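Local structure of cytochrome CH (Methylobacterium extorquens, 1QN2) at residues A[46-49]-A[50-54]. The protein probably carries electrons in methanol oxidation, as a small soluble class I c-type cytochrome with one covalently bound heme c. Residues are numbered along the deposited sequence; the frame is centred on the assembly and turned at random.
With HEC (heme c), chain D.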
loop_
_atom_site.group_PDB
_atom_site.type_symbol
_atom_site.label_atom_id
_atom_site.label_comp_id
_atom_site.label_asym_id
_atom_site.label_seq_id
_atom_site.Cartn_x
_atom_site.Cartn_y
_atom_site.Cartn_z
ATOM N N PHE A 46 -3.052 6.578 11.585
ATOM C CA PHE A 46 -1.829 5.863 11.244
ATOM C C PHE A 46 -0.909 5.712 12.458
ATOM O O PHE A 46 -0.973 6.455 13.431
ATOM C CB PHE A 46 -1.072 6.628 10.146
ATOM C CG PHE A 46 -1.780 6.627 8.816
ATOM C CD1 PHE A 46 -1.706 5.525 7.984
ATOM C CD2 PHE A 46 -2.475 7.749 8.399
ATOM C CE1 PHE A 46 -2.325 5.529 6.744
ATOM C CE2 PHE A 46 -3.105 7.770 7.162
ATOM C CZ PHE A 46 -3.027 6.656 6.341
ATOM N N SER A 47 -0.035 4.719 12.376
ATOM C CA SER A 47 0.929 4.480 13.474
ATOM C C SER A 47 1.927 5.648 13.497
ATOM O O SER A 47 2.052 6.378 12.510
ATOM C CB SER A 47 1.726 3.193 13.108
ATOM O OG SER A 47 2.575 3.494 12.005
ATOM N N ASP A 48 2.659 5.832 14.593
ATOM C CA ASP A 48 3.625 6.946 14.589
ATOM C C ASP A 48 4.716 6.675 13.553
ATOM O O ASP A 48 5.232 7.579 12.897
ATOM C CB ASP A 48 4.267 7.061 15.978
ATOM C CG ASP A 48 3.626 8.159 16.807
ATOM O OD1 ASP A 48 3.653 9.328 16.371
ATOM O OD2 ASP A 48 3.101 7.843 17.892
ATOM N N ALA A 49 5.059 5.395 13.431
ATOM C CA ALA A 49 6.096 4.972 12.503
ATOM C C ALA A 49 5.811 5.389 11.079
ATOM O O ALA A 49 6.651 5.985 10.392
ATOM C CB ALA A 49 6.344 3.480 12.611
ATOM N N LEU A 50 4.610 5.085 10.578
ATOM C CA LEU A 50 4.337 5.484 9.188
ATOM C C LEU A 50 4.222 6.978 9.042
ATOM O O LEU A 50 4.767 7.613 8.129
ATOM C CB LEU A 50 3.037 4.800 8.715
ATOM C CG LEU A 50 2.876 4.885 7.180
ATOM C CD1 LEU A 50 4.117 4.301 6.507
ATOM C CD2 LEU A 50 1.673 4.029 6.754
ATOM N N LYS A 51 3.471 7.615 9.944
ATOM C CA LYS A 51 3.326 9.056 9.818
ATOM C C LYS A 51 4.616 9.814 9.888
ATOM O O LYS A 51 4.769 10.870 9.248
ATOM C CB LYS A 51 2.238 9.603 10.695
ATOM C CG LYS A 51 2.567 10.247 12.002
ATOM C CD LYS A 51 1.299 10.807 12.648
ATOM C CE LYS A 51 0.190 9.762 12.590
ATOM N NZ LYS A 51 -0.901 10.161 11.658
ATOM N N LYS A 52 5.611 9.344 10.640
ATOM C CA LYS A 52 6.878 10.068 10.727
ATOM C C LYS A 52 7.894 9.581 9.707
ATOM O O LYS A 52 9.009 10.121 9.633
ATOM C CB LYS A 52 7.461 9.920 12.146
ATOM C CG LYS A 52 6.574 10.393 13.267
ATOM C CD LYS A 52 7.017 11.693 13.900
ATOM C CE LYS A 52 6.004 12.207 14.920
ATOM N NZ LYS A 52 6.002 11.384 16.162
ATOM N N SER A 53 7.545 8.572 8.918
ATOM C CA SER A 53 8.443 8.018 7.921
ATOM C C SER A 53 8.901 9.066 6.914
ATOM O O SER A 53 10.017 8.982 6.416
ATOM C CB SER A 53 7.747 6.867 7.169
ATOM O OG SER A 53 6.715 7.419 6.344
ATOM N N GLY A 54 8.049 10.038 6.607
ATOM C CA GLY A 54 8.407 11.063 5.641
ATOM C C GLY A 54 8.452 10.517 4.226
ATOM O O GLY A 54 8.935 11.175 3.304
HETATM FE FE HEC D . -2.136 -2.231 3.960
HETATM C CHA HEC D . -1.263 0.857 5.173
HETATM C CHB HEC D . -1.235 -1.237 0.788
HETATM C CHC HEC D . -2.347 -5.504 2.871
HETATM C CHD HEC D . -3.545 -3.068 6.902
HETATM N NA HEC D . -1.403 -0.476 3.114
HETATM C C1A HEC D . -1.082 0.671 3.809
HETATM C C2A HEC D . -0.560 1.543 2.897
HETATM C C3A HEC D . -0.551 0.964 1.667
HETATM C C4A HEC D . -1.076 -0.303 1.801
HETATM C CMA HEC D . -0.019 1.722 0.456
HETATM C CAA HEC D . -0.073 2.944 3.180
HETATM C CBA HEC D . -1.226 3.923 2.952
HETATM C CGA HEC D . -0.947 5.351 3.405
HETATM O O1A HEC D . 0.219 5.777 3.593
HETATM O O2A HEC D . -1.847 6.208 3.183
HETATM N NB HEC D . -1.893 -3.203 2.138
HETATM C C1B HEC D . -1.556 -2.568 0.972
HETATM C C2B HEC D . -1.724 -3.489 -0.037
HETATM C C3B HEC D . -1.937 -4.723 0.533
HETATM C C4B HEC D . -2.114 -4.528 1.899
HETATM C CMB HEC D . -1.507 -3.351 -1.535
HETATM C CAB HEC D . -1.952 -5.925 -0.179
HETATM C CBB HEC D . -0.785 -6.447 -0.746
HETATM N NC HEC D . -2.799 -4.011 4.772
HETATM C C1C HEC D . -2.863 -5.218 4.131
HETATM C C2C HEC D . -3.539 -6.064 4.982
HETATM C C3C HEC D . -3.910 -5.380 6.112
HETATM C C4C HEC D . -3.415 -4.099 5.985
HETATM C CMC HEC D . -3.976 -7.515 4.880
HETATM C CAC HEC D . -4.630 -5.905 7.189
HETATM C CBC HEC D . -4.275 -7.081 7.855
HETATM N ND HEC D . -2.378 -1.239 5.753
HETATM C C1D HEC D . -2.946 -1.828 6.835
HETATM C C2D HEC D . -2.818 -0.928 7.874
HETATM C C3D HEC D . -2.200 0.177 7.386
HETATM C C4D HEC D . -1.892 -0.004 6.061
HETATM C CMD HEC D . -3.242 -0.986 9.330
HETATM C CAD HEC D . -1.807 1.403 8.188
HETATM C CBD HEC D . -0.337 1.093 8.529
HETATM C CGD HEC D . 0.232 2.012 9.606
HETATM O O1D HEC D . 1.384 1.731 10.036
HETATM O O2D HEC D . -0.357 3.046 9.989
#
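S47 OG accepts a nearly straight hydrogen bond from L50 N (3.0 Å, N-H...O 172°). The same hydroxyl donates to O1D of a heme propionate at 2.9 Å. S47 N binds the other oxygen of that carboxylate, O2D, also at 2.9 Å. Two bonds from one residue thus grip both oxygens of this one carboxylate, which would fix the carboxylate's rotation. With chi1 at 70°, OG sits between the backbone N and the carbonyl carbon, where it can reach both the propionate and L50 N.

S47 is the N-cap of helix 48-53. The carboxylate lies beside the first turn, held by S47 N and OG, and the N-terminal end of the helix, close by, may favour its negative charge. This short helix lies on the propionate side of the heme pocket of a cytochrome c fold. W57, T76, K77 and G38 supply further hydrogen bonds to the heme.

Among the apolar contacts, F46 CD1 meets L50 CD2 at 3.9 Å, the two side chains crossing at a slant. O2D lies in the plane of the F46 ring, at its edge. F46 CZ approaches O2A of the other propionate at 3.4 Å. With an alanine here, the ring would be gone and L50 CD2 would probably lose its neighbour, leaving a gap beside both propionates. P27, A41 and Y44 also pack on this ring.

On the outer side, D48 and K52 run side by side. D48 OD1 and K52 NZ form a salt bridge at 3.1 Å, with NZ above the carboxylate plane. At the C-terminal end, S53 OG donates to a lone pair of L50 O at 2.6 Å.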